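Local coordinates for gala protein type 1, 3 or 4 (Legionella pneumophila subsp. pneumophila, PDB 4XA9) that probably binds a small GTPase and may stimulate its GTP hydrolysis, using a leucine-rich repeat solenoid, at residues 94-105 with 117-128; 129-140 with 153-164. All blocks are in the same frame, centred on the assembly; numbering follows the deposited sequence.

Interaction 1 of 2, residues 94-105 with 117-128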
loop_
_atom_site.group_PDB
_atom_site.type_symbol
_atom_site.label_atom_id
_atom_site.label_comp_id
_atom_site.label_asym_id
_atom_site.label_seq_id
_atom_site.Cartn_x
_atom_site.Cartn_y
_atom_site.Cartn_z
ATOM N N THR A 94 10.606 20.561 -2.556
ATOM C CA THR A 94 11.813 19.796 -2.252
ATOM C C THR A 94 11.442 18.383 -1.804
ATOM O O THR A 94 12.236 17.445 -1.925
ATOM C CB THR A 94 12.659 20.469 -1.144
ATOM O OG1 THR A 94 11.861 20.637 0.032
ATOM C CG2 THR A 94 13.181 21.828 -1.602
ATOM N N THR A 95 10.234 18.248 -1.262
ATOM C CA THR A 95 9.692 16.950 -0.857
ATOM C C THR A 95 8.401 16.695 -1.611
ATOM O O THR A 95 7.439 17.449 -1.475
ATOM C CB THR A 95 9.421 16.884 0.661
ATOM O OG1 THR A 95 10.663 16.965 1.371
ATOM C CG2 THR A 95 8.728 15.577 1.030
ATOM N N LEU A 96 8.383 15.639 -2.413
ATOM C CA LEU A 96 7.270 15.407 -3.327
ATOM C C LEU A 96 6.761 13.973 -3.282
ATOM O O LEU A 96 7.547 13.027 -3.338
ATOM C CB LEU A 96 7.690 15.750 -4.760
ATOM C CG LEU A 96 6.715 15.467 -5.907
ATOM C CD1 LEU A 96 5.458 16.336 -5.795
ATOM C CD2 LEU A 96 7.408 15.709 -7.244
ATOM N N ASP A 97 5.444 13.825 -3.188
ATOM C CA ASP A 97 4.797 12.527 -3.325
ATOM C C ASP A 97 3.909 12.524 -4.569
ATOM O O ASP A 97 2.884 13.202 -4.606
ATOM C CB ASP A 97 3.978 12.197 -2.071
ATOM C CG ASP A 97 3.440 10.778 -2.076
ATOM O OD1 ASP A 97 3.485 10.128 -3.135
ATOM O OD2 ASP A 97 2.962 10.311 -1.023
ATOM N N VAL A 98 4.306 11.758 -5.583
ATOM C CA VAL A 98 3.506 11.617 -6.797
ATOM C C VAL A 98 3.089 10.165 -7.003
ATOM O O VAL A 98 2.833 9.745 -8.132
ATOM C CB VAL A 98 4.264 12.090 -8.063
ATOM C CG1 VAL A 98 4.410 13.604 -8.072
ATOM C CG2 VAL A 98 5.626 11.412 -8.165
ATOM N N SER A 99 3.038 9.403 -5.913
ATOM C CA SER A 99 2.685 7.986 -5.988
ATOM C C SER A 99 1.312 7.800 -6.637
ATOM O O SER A 99 0.446 8.663 -6.508
ATOM C CB SER A 99 2.703 7.362 -4.591
ATOM O OG SER A 99 3.966 7.547 -3.970
ATOM N N PHE A 100 1.131 6.687 -7.346
ATOM C CA PHE A 100 -0.158 6.336 -7.943
ATOM C C PHE A 100 -0.704 7.429 -8.861
ATOM O O PHE A 100 -1.819 7.916 -8.664
ATOM C CB PHE A 100 -1.183 6.021 -6.851
ATOM C CG PHE A 100 -0.822 4.823 -6.014
ATOM C CD1 PHE A 100 0.002 4.955 -4.904
ATOM C CD2 PHE A 100 -1.296 3.562 -6.347
ATOM C CE1 PHE A 100 0.344 3.842 -4.133
ATOM C CE2 PHE A 100 -0.959 2.447 -5.585
ATOM C CZ PHE A 100 -0.137 2.589 -4.477
ATOM N N ASN A 101 0.086 7.807 -9.861
ATOM C CA ASN A 101 -0.327 8.843 -10.810
ATOM C C ASN A 101 -0.028 8.477 -12.259
ATOM O O ASN A 101 -0.199 9.300 -13.153
ATOM C CB ASN A 101 0.351 10.178 -10.487
ATOM C CG ASN A 101 -0.491 11.059 -9.602
ATOM O OD1 ASN A 101 -1.472 11.656 -10.056
ATOM N ND2 ASN A 101 -0.103 11.176 -8.339
ATOM N N GLU A 102 0.428 7.247 -12.475
ATOM C CA GLU A 102 0.844 6.783 -13.797
ATOM C C GLU A 102 1.840 7.727 -14.474
ATOM O O GLU A 102 1.739 7.972 -15.677
ATOM C CB GLU A 102 -0.376 6.597 -14.703
ATOM C CG GLU A 102 -1.507 5.801 -14.074
ATOM C CD GLU A 102 -2.646 5.527 -15.045
ATOM O OE1 GLU A 102 -2.459 5.723 -16.265
ATOM O OE2 GLU A 102 -3.737 5.120 -14.587
ATOM N N ILE A 103 2.803 8.256 -13.723
ATOM C CA ILE A 103 3.723 9.229 -14.315
ATOM C C ILE A 103 4.732 8.558 -15.247
ATOM O O ILE A 103 5.259 9.196 -16.141
ATOM C CB ILE A 103 4.491 10.044 -13.247
ATOM C CG1 ILE A 103 5.532 9.176 -12.533
ATOM C CG2 ILE A 103 3.523 10.692 -12.253
ATOM C CD1 ILE A 103 6.446 9.974 -11.616
ATOM N N GLY A 104 5.002 7.274 -15.035
ATOM C CA GLY A 104 5.829 6.504 -15.954
ATOM C C GLY A 104 7.301 6.882 -16.011
ATOM O O GLY A 104 7.775 7.697 -15.225
ATOM N N ASP A 105 8.030 6.280 -16.947
ATOM C CA ASP A 105 9.446 6.595 -17.121
ATOM C C ASP A 105 9.655 8.032 -17.588
ATOM O O ASP A 105 10.622 8.682 -17.192
ATOM C CB ASP A 105 10.104 5.618 -18.105
ATOM C CG ASP A 105 10.269 4.234 -17.517
ATOM O OD1 ASP A 105 10.337 4.129 -16.273
ATOM O OD2 ASP A 105 10.341 3.254 -18.288
ATOM N N LEU A 117 14.699 18.827 -5.905
ATOM C CA LEU A 117 14.135 17.703 -5.161
ATOM C C LEU A 117 15.117 17.007 -4.223
ATOM O O LEU A 117 16.204 16.593 -4.629
ATOM C CB LEU A 117 13.558 16.663 -6.118
ATOM C CG LEU A 117 12.159 16.925 -6.668
ATOM C CD1 LEU A 117 11.648 15.690 -7.406
ATOM C CD2 LEU A 117 11.202 17.348 -5.553
ATOM N N ILE A 118 14.706 16.864 -2.970
ATOM C CA ILE A 118 15.479 16.129 -1.977
ATOM C C ILE A 118 14.857 14.756 -1.708
ATOM O O ILE A 118 15.565 13.755 -1.574
ATOM C CB ILE A 118 15.568 16.900 -0.647
ATOM C CG1 ILE A 118 16.064 18.327 -0.881
ATOM C CG2 ILE A 118 16.494 16.185 0.315
ATOM C CD1 ILE A 118 16.090 19.171 0.382
ATOM N N THR A 119 13.529 14.715 -1.629
ATOM C CA THR A 119 12.808 13.480 -1.335
ATOM C C THR A 119 11.690 13.228 -2.336
ATOM O O THR A 119 10.881 14.114 -2.604
ATOM C CB THR A 119 12.205 13.509 0.077
ATOM O OG1 THR A 119 13.254 13.560 1.049
ATOM C CG2 THR A 119 11.349 12.286 0.327
ATOM N N LEU A 120 11.646 12.018 -2.886
ATOM C CA LEU A 120 10.609 11.659 -3.847
ATOM C C LEU A 120 9.915 10.348 -3.491
ATOM O O LEU A 120 10.551 9.292 -3.390
ATOM C CB LEU A 120 11.193 11.562 -5.261
ATOM C CG LEU A 120 10.218 11.123 -6.363
ATOM C CD1 LEU A 120 9.098 12.142 -6.531
ATOM C CD2 LEU A 120 10.929 10.885 -7.683
ATOM N N TYR A 121 8.603 10.427 -3.300
ATOM C CA TYR A 121 7.770 9.237 -3.170
ATOM C C TYR A 121 7.071 9.037 -4.498
ATOM O O TYR A 121 6.380 9.942 -4.978
ATOM C CB TYR A 121 6.743 9.378 -2.043
ATOM C CG TYR A 121 7.339 9.710 -0.694
ATOM C CD1 TYR A 121 7.736 8.710 0.175
ATOM C CD2 TYR A 121 7.505 11.034 -0.293
ATOM C CE1 TYR A 121 8.282 9.006 1.405
ATOM C CE2 TYR A 121 8.050 11.345 0.942
ATOM C CZ TYR A 121 8.437 10.325 1.785
ATOM O OH TYR A 121 8.981 10.620 3.013
ATOM N N ALA A 122 7.254 7.872 -5.106
ATOM C CA ALA A 122 6.681 7.634 -6.423
ATOM C C ALA A 122 6.243 6.189 -6.556
ATOM O O ALA A 122 6.482 5.554 -7.584
ATOM C CB ALA A 122 7.688 7.996 -7.526
ATOM N N LEU A 123 5.611 5.676 -5.509
ATOM C CA LEU A 123 5.126 4.301 -5.493
ATOM C C LEU A 123 4.137 4.084 -6.627
ATOM O O LEU A 123 3.370 4.991 -6.965
ATOM C CB LEU A 123 4.450 3.971 -4.157
ATOM C CG LEU A 123 5.268 3.871 -2.870
ATOM C CD1 LEU A 123 5.753 5.244 -2.411
ATOM C CD2 LEU A 123 4.428 3.226 -1.776
ATOM N N TYR A 124 4.151 2.876 -7.186
ATOM C CA TYR A 124 3.205 2.451 -8.228
ATOM C C TYR A 124 2.974 3.497 -9.321
ATOM O O TYR A 124 1.944 4.159 -9.350
ATOM C CB TYR A 124 1.859 2.063 -7.602
ATOM C CG TYR A 124 0.993 1.253 -8.542
ATOM C CD1 TYR A 124 1.293 -0.078 -8.810
ATOM C CD2 TYR A 124 -0.109 1.820 -9.177
ATOM C CE1 TYR A 124 0.519 -0.826 -9.680
ATOM C CE2 TYR A 124 -0.893 1.077 -10.051
ATOM C CZ TYR A 124 -0.571 -0.245 -10.297
ATOM O OH TYR A 124 -1.338 -0.996 -11.162
ATOM N N ASN A 125 3.934 3.638 -10.226
ATOM C CA ASN A 125 3.828 4.643 -11.270
ATOM C C ASN A 125 4.237 4.113 -12.637
ATOM O O ASN A 125 4.534 4.894 -13.540
ATOM C CB ASN A 125 4.672 5.874 -10.912
ATOM C CG ASN A 125 3.850 6.980 -10.268
ATOM O OD1 ASN A 125 2.770 7.336 -10.753
ATOM N ND2 ASN A 125 4.358 7.531 -9.167
ATOM N N LYS A 126 4.238 2.788 -12.777
ATOM C CA LYS A 126 4.728 2.124 -13.988
ATOM C C LYS A 126 6.163 2.536 -14.315
ATOM O O LYS A 126 6.549 2.611 -15.484
ATOM C CB LYS A 126 3.813 2.418 -15.183
ATOM C CG LYS A 126 2.365 2.011 -14.957
ATOM C CD LYS A 126 1.486 2.330 -16.163
ATOM C CE LYS A 126 0.179 3.001 -15.734
ATOM N NZ LYS A 126 -0.083 2.875 -14.261
ATOM N N ILE A 127 6.954 2.799 -13.281
ATOM C CA ILE A 127 8.363 3.108 -13.483
ATOM C C ILE A 127 9.125 1.808 -13.731
ATOM O O ILE A 127 8.947 0.832 -13.015
ATOM C CB ILE A 127 8.950 3.867 -12.279
ATOM C CG1 ILE A 127 8.132 5.144 -12.032
ATOM C CG2 ILE A 127 10.433 4.179 -12.500
ATOM C CD1 ILE A 127 8.442 5.842 -10.722
ATOM N N THR A 128 9.948 1.792 -14.769
ATOM C CA THR A 128 10.702 0.594 -15.118
ATOM C C THR A 128 12.183 0.808 -14.867
ATOM O O THR A 128 12.575 1.823 -14.291
ATOM C CB THR A 128 10.494 0.203 -16.591
ATOM O OG1 THR A 128 11.188 1.133 -17.440
ATOM C CG2 THR A 128 9.003 0.205 -16.932
HETATM O O HOH W 1 11.665 14.503 3.025
HETATM O O HOH W 2 0.185 4.566 -11.459
HETATM O O HOH W 3 6.864 3.858 -18.082
#
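Leu96 and Tyr121 join two neighbouring strands, 95-97 and 119-121, which run parallel. Backbone bonds form a ladder: Tyr121 N gives to Leu96 O, Leu96 N to Thr119 O and Val98 N to Tyr121 O.

Asn125 carries most of the side-chain bonding. Its OD1 accepts Asn101 N at 2.9 Å and Ile103 N at 3.1 Å, from opposite faces of the amide. Its ND2 gives a straight bond to Val98 O (2.9 Å), with that oxygen in the amide plane. At the turn, Leu123 N reaches Ser99 OG. Asp97 OD1 takes both Ser99 OG and, in an Asx turn, Ser99 N; its OD2 bonds to a polar side chain of another protein chain. Further on, Thr128 N gives a straight bond to the syn lone pair of Asp105 OD1 (2.8 Å).

On the strands, Leu96 and Leu120 point the same way, CD2 to CD1 at 4.0 Å. In the turns beyond, Tyr124 CB sits over one face of the Phe100 ring, 3.7 Å from its centroid. The two rings, planes 30° apart, barely overlap.

The buried Asn125 amide thus satisfies backbone groups of the preceding turn and fixes its path, as in the asparagine ladder of leucine-rich repeats. Asp97, Phe100, Tyr121, Leu123 and Tyr124 also meet the other protein chain.

Interaction 2 of 2, residues 129-140 with 153-164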
loop_
_atom_site.group_PDB
_atom_site.type_symbol
_atom_site.label_atom_id
_atom_site.label_comp_id
_atom_site.label_asym_id
_atom_site.label_seq_id
_atom_site.Cartn_x
_atom_site.Cartn_y
_atom_site.Cartn_z
ATOM N N LYS A 129 13.005 -0.143 -15.310
ATOM C CA LYS A 129 14.458 -0.001 -15.228
ATOM C C LYS A 129 14.945 1.249 -15.969
ATOM O O LYS A 129 16.003 1.796 -15.651
ATOM C CB LYS A 129 15.154 -1.246 -15.794
ATOM C CG LYS A 129 14.801 -1.561 -17.249
ATOM C CD LYS A 129 15.431 -2.879 -17.693
ATOM C CE LYS A 129 15.160 -3.163 -19.162
ATOM N NZ LYS A 129 13.708 -3.272 -19.461
ATOM N N VAL A 130 14.182 1.693 -16.964
ATOM C CA VAL A 130 14.551 2.889 -17.718
ATOM C C VAL A 130 14.433 4.129 -16.828
ATOM O O VAL A 130 15.331 4.969 -16.796
ATOM C CB VAL A 130 13.682 3.062 -18.985
ATOM C CG1 VAL A 130 14.010 4.374 -19.676
ATOM C CG2 VAL A 130 13.902 1.897 -19.942
ATOM N N GLY A 131 13.329 4.229 -16.096
ATOM C CA GLY A 131 13.141 5.316 -15.151
ATOM C C GLY A 131 14.165 5.301 -14.032
ATOM O O GLY A 131 14.650 6.350 -13.609
ATOM N N ALA A 132 14.495 4.107 -13.543
ATOM C CA ALA A 132 15.513 3.975 -12.505
ATOM C C ALA A 132 16.841 4.526 -13.014
ATOM O O ALA A 132 17.603 5.136 -12.262
ATOM C CB ALA A 132 15.662 2.533 -12.081
ATOM N N GLY A 133 17.103 4.315 -14.301
ATOM C CA GLY A 133 18.293 4.859 -14.933
ATOM C C GLY A 133 18.347 6.372 -14.842
ATOM O O GLY A 133 19.405 6.961 -14.591
ATOM N N TYR A 134 17.198 7.008 -15.042
ATOM C CA TYR A 134 17.106 8.456 -14.928
ATOM C C TYR A 134 17.378 8.913 -13.499
ATOM O O TYR A 134 18.084 9.897 -13.269
ATOM C CB TYR A 134 15.723 8.937 -15.371
ATOM C CG TYR A 134 15.369 8.598 -16.804
ATOM C CD1 TYR A 134 16.341 8.547 -17.798
ATOM C CD2 TYR A 134 14.056 8.325 -17.161
ATOM C CE1 TYR A 134 16.007 8.239 -19.111
ATOM C CE2 TYR A 134 13.715 8.017 -18.460
ATOM C CZ TYR A 134 14.690 7.975 -19.431
ATOM O OH TYR A 134 14.329 7.666 -20.725
ATOM N N LEU A 135 16.803 8.189 -12.540
ATOM C CA LEU A 135 16.894 8.554 -11.133
ATOM C C LEU A 135 18.300 8.323 -10.604
ATOM O O LEU A 135 18.715 8.935 -9.615
ATOM C CB LEU A 135 15.873 7.760 -10.312
ATOM C CG LEU A 135 14.408 8.129 -10.538
ATOM C CD1 LEU A 135 13.477 7.095 -9.926
ATOM C CD2 LEU A 135 14.135 9.496 -9.934
ATOM N N ALA A 136 19.036 7.443 -11.273
ATOM C CA ALA A 136 20.415 7.156 -10.894
ATOM C C ALA A 136 21.313 8.374 -11.098
ATOM O O ALA A 136 22.405 8.449 -10.542
ATOM C CB ALA A 136 20.942 5.973 -11.685
ATOM N N GLN A 137 20.842 9.330 -11.891
ATOM C CA GLN A 137 21.605 10.545 -12.165
ATOM C C GLN A 137 21.073 11.753 -11.386
ATOM O O GLN A 137 21.568 12.870 -11.542
ATOM C CB GLN A 137 21.589 10.848 -13.665
ATOM C CG GLN A 137 22.053 9.691 -14.531
ATOM C CD GLN A 137 23.516 9.352 -14.315
ATOM O OE1 GLN A 137 24.308 10.195 -13.890
ATOM N NE2 GLN A 137 23.881 8.105 -14.600
ATOM N N SER A 138 20.066 11.527 -10.549
ATOM C CA SER A 138 19.436 12.616 -9.813
ATOM C C SER A 138 20.256 13.011 -8.597
ATOM O O SER A 138 21.241 12.355 -8.266
ATOM C CB SER A 138 18.032 12.221 -9.364
ATOM O OG SER A 138 18.115 11.250 -8.343
ATOM N N ASN A 139 19.825 14.077 -7.923
ATOM C CA ASN A 139 20.451 14.513 -6.679
ATOM C C ASN A 139 19.599 14.158 -5.459
ATOM O O ASN A 139 19.796 14.704 -4.374
ATOM C CB ASN A 139 20.709 16.024 -6.708
ATOM C CG ASN A 139 21.838 16.408 -7.653
ATOM O OD1 ASN A 139 22.813 15.669 -7.808
ATOM N ND2 ASN A 139 21.712 17.568 -8.287
ATOM N N LEU A 140 18.659 13.237 -5.646
ATOM C CA LEU A 140 17.744 12.837 -4.581
ATOM C C LEU A 140 18.469 12.184 -3.411
ATOM O O LEU A 140 19.378 11.376 -3.607
ATOM C CB LEU A 140 16.677 11.883 -5.133
ATOM C CG LEU A 140 15.634 12.549 -6.035
ATOM C CD1 LEU A 140 14.874 11.514 -6.854
ATOM C CD2 LEU A 140 14.670 13.381 -5.190
ATOM N N GLU A 153 18.462 -4.528 -13.131
ATOM C CA GLU A 153 19.099 -3.464 -13.904
ATOM C C GLU A 153 18.761 -2.091 -13.317
ATOM O O GLU A 153 19.625 -1.220 -13.187
ATOM C CB GLU A 153 18.667 -3.549 -15.368
ATOM C CG GLU A 153 19.250 -2.467 -16.256
ATOM C CD GLU A 153 18.902 -2.660 -17.720
ATOM O OE1 GLU A 153 18.818 -3.826 -18.167
ATOM O OE2 GLU A 153 18.703 -1.649 -18.424
ATOM N N GLY A 154 17.499 -1.919 -12.938
ATOM C CA GLY A 154 17.051 -0.697 -12.303
ATOM C C GLY A 154 17.770 -0.327 -11.015
ATOM O O GLY A 154 18.285 0.784 -10.894
ATOM N N VAL A 155 17.798 -1.243 -10.048
ATOM C CA VAL A 155 18.382 -0.940 -8.746
ATOM C C VAL A 155 19.911 -0.958 -8.800
ATOM O O VAL A 155 20.578 -0.361 -7.953
ATOM C CB VAL A 155 17.896 -1.920 -7.652
ATOM C CG1 VAL A 155 16.393 -1.775 -7.440
ATOM C CG2 VAL A 155 18.263 -3.353 -7.990
ATOM N N ILE A 156 20.465 -1.642 -9.795
ATOM C CA ILE A 156 21.904 -1.595 -10.017
ATOM C C ILE A 156 22.291 -0.170 -10.417
ATOM O O ILE A 156 23.280 0.373 -9.927
ATOM C CB ILE A 156 22.348 -2.617 -11.084
ATOM C CG1 ILE A 156 22.307 -4.029 -10.496
ATOM C CG2 ILE A 156 23.751 -2.308 -11.584
ATOM C CD1 ILE A 156 22.524 -5.130 -11.508
ATOM N N ALA A 157 21.491 0.449 -11.281
ATOM C CA ALA A 157 21.726 1.841 -11.652
ATOM C C ALA A 157 21.590 2.743 -10.429
ATOM O O ALA A 157 22.453 3.579 -10.169
ATOM C CB ALA A 157 20.768 2.280 -12.750
ATOM N N LEU A 158 20.519 2.550 -9.666
ATOM C CA LEU A 158 20.289 3.341 -8.459
ATOM C C LEU A 158 21.424 3.194 -7.448
ATOM O O LEU A 158 21.770 4.152 -6.756
ATOM C CB LEU A 158 18.961 2.950 -7.806
ATOM C CG LEU A 158 17.688 3.321 -8.574
ATOM C CD1 LEU A 158 16.469 2.680 -7.919
ATOM C CD2 LEU A 158 17.523 4.836 -8.639
ATOM N N ALA A 159 22.005 1.998 -7.371
ATOM C CA ALA A 159 23.086 1.733 -6.428
ATOM C C ALA A 159 24.304 2.615 -6.700
ATOM O O ALA A 159 25.092 2.891 -5.792
ATOM C CB ALA A 159 23.482 0.260 -6.473
ATOM N N SER A 160 24.447 3.054 -7.948
ATOM C CA SER A 160 25.586 3.879 -8.345
ATOM C C SER A 160 25.382 5.350 -7.985
ATOM O O SER A 160 26.332 6.132 -8.013
ATOM C CB SER A 160 25.851 3.756 -9.850
ATOM O OG SER A 160 24.764 4.260 -10.614
ATOM N N ASN A 161 24.145 5.728 -7.662
ATOM C CA ASN A 161 23.845 7.113 -7.295
ATOM C C ASN A 161 24.360 7.427 -5.896
ATOM O O ASN A 161 23.777 7.010 -4.894
ATOM C CB ASN A 161 22.338 7.397 -7.380
ATOM C CG ASN A 161 22.012 8.885 -7.270
ATOM O OD1 ASN A 161 22.751 9.650 -6.644
ATOM N ND2 ASN A 161 20.887 9.293 -7.857
ATOM N N ILE A 162 25.436 8.203 -5.846
ATOM C CA ILE A 162 26.147 8.495 -4.609
ATOM C C ILE A 162 25.341 9.383 -3.652
ATOM O O ILE A 162 25.616 9.442 -2.447
ATOM C CB ILE A 162 27.508 9.164 -4.934
ATOM C CG1 ILE A 162 28.630 8.505 -4.137
ATOM C CG2 ILE A 162 27.448 10.679 -4.761
ATOM C CD1 ILE A 162 28.986 7.128 -4.655
ATOM N N ASN A 163 24.326 10.053 -4.190
ATOM C CA ASN A 163 23.530 10.993 -3.417
ATOM C C ASN A 163 22.461 10.336 -2.542
ATOM O O ASN A 163 22.087 10.876 -1.504
ATOM C CB ASN A 163 22.862 11.999 -4.365
ATOM C CG ASN A 163 23.869 12.805 -5.164
ATOM O OD1 ASN A 163 23.992 12.650 -6.379
ATOM N ND2 ASN A 163 24.590 13.677 -4.480
ATOM N N ILE A 164 21.960 9.179 -2.954
ATOM C CA ILE A 164 20.841 8.566 -2.244
ATOM C C ILE A 164 21.243 8.014 -0.881
ATOM O O ILE A 164 22.136 7.171 -0.781
ATOM C CB ILE A 164 20.210 7.432 -3.063
ATOM C CG1 ILE A 164 19.886 7.911 -4.474
ATOM C CG2 ILE A 164 18.944 6.914 -2.373
ATOM C CD1 ILE A 164 19.289 6.827 -5.352
HETATM O O HOH W 4 18.573 1.246 -16.868
HETATM O O HOH W 5 25.542 7.574 -11.373
#
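Leu135 O is gripped by three donors: Asn161 ND2 at 2.8 Å, Ser138 OG at 2.7 Å and the backbone N of Ser138. The Asn161 bond lies in the carbonyl plane but is bent, with 131° at the hydrogen. The same ND2 also gives to Ser138 O at 3.1 Å, and here the donor sits above the carbonyl plane. One amide nitrogen therefore ties together two carbonyls of the type I turn from Leu135 to Ser138. A chi1 of -169° swings the Asn161 amide away from its own backbone N and across to that turn. Its other end is held too. OD1 accepts Asn163 N in an Asx turn, so both ends of the amide help to fix its rotation.

The helices themselves, 129-135 and 153-159, run side by side and nearly parallel, with axes 7.8 Å apart. Small residues make this close approach possible. Ala132 CB rests against the backbone of Gly154, 3.4 Å from its O. Ala136 CB meets Ala157 CB at 3.8 Å and also touches Ala157 O. Leu158 fills the inner side, where its CD2 packs on Leu135 CB (3.8 Å) and approaches Ala132 O.

At the N-terminal end, the Glu153 carboxylate lies against the methylene chain of Lys129, with Glu153 CD 3.5 Å from Lys129 CD. The lysine NZ leads away and forms no salt bridge with this carboxylate; it makes a long, weak ion pair with Glu151. A water links Lys129 O to Glu153 OE2.

Neighbouring helices continue the row: Leu135 also touches helix 104-113, and Ile156 touches helix 176-184. Such a file of parallel helices is typical of the convex side of a leucine-rich repeat solenoid, with the parallel sheet on the concave side.

From the N terminus, the chain runs through 94-105, and interaction 1 closes when it returns at 117-128 after helix 104-113. That closure completes a beta-alpha-beta unit. The chain then passes directly into 129-140, and interaction 2 closes at 153-164, after strand 142-144 and the start of helix 151-159. The two contacts are in series and neither nest nor cross. Interaction 1 ties adjacent strands and the turns after them; interaction 2 ties adjacent helices on the other side of the solenoid. Their centres are 14 Å apart, and they touch where Asp105 meets Val130, Gly131 and Tyr134, and where Leu117 meets Leu140.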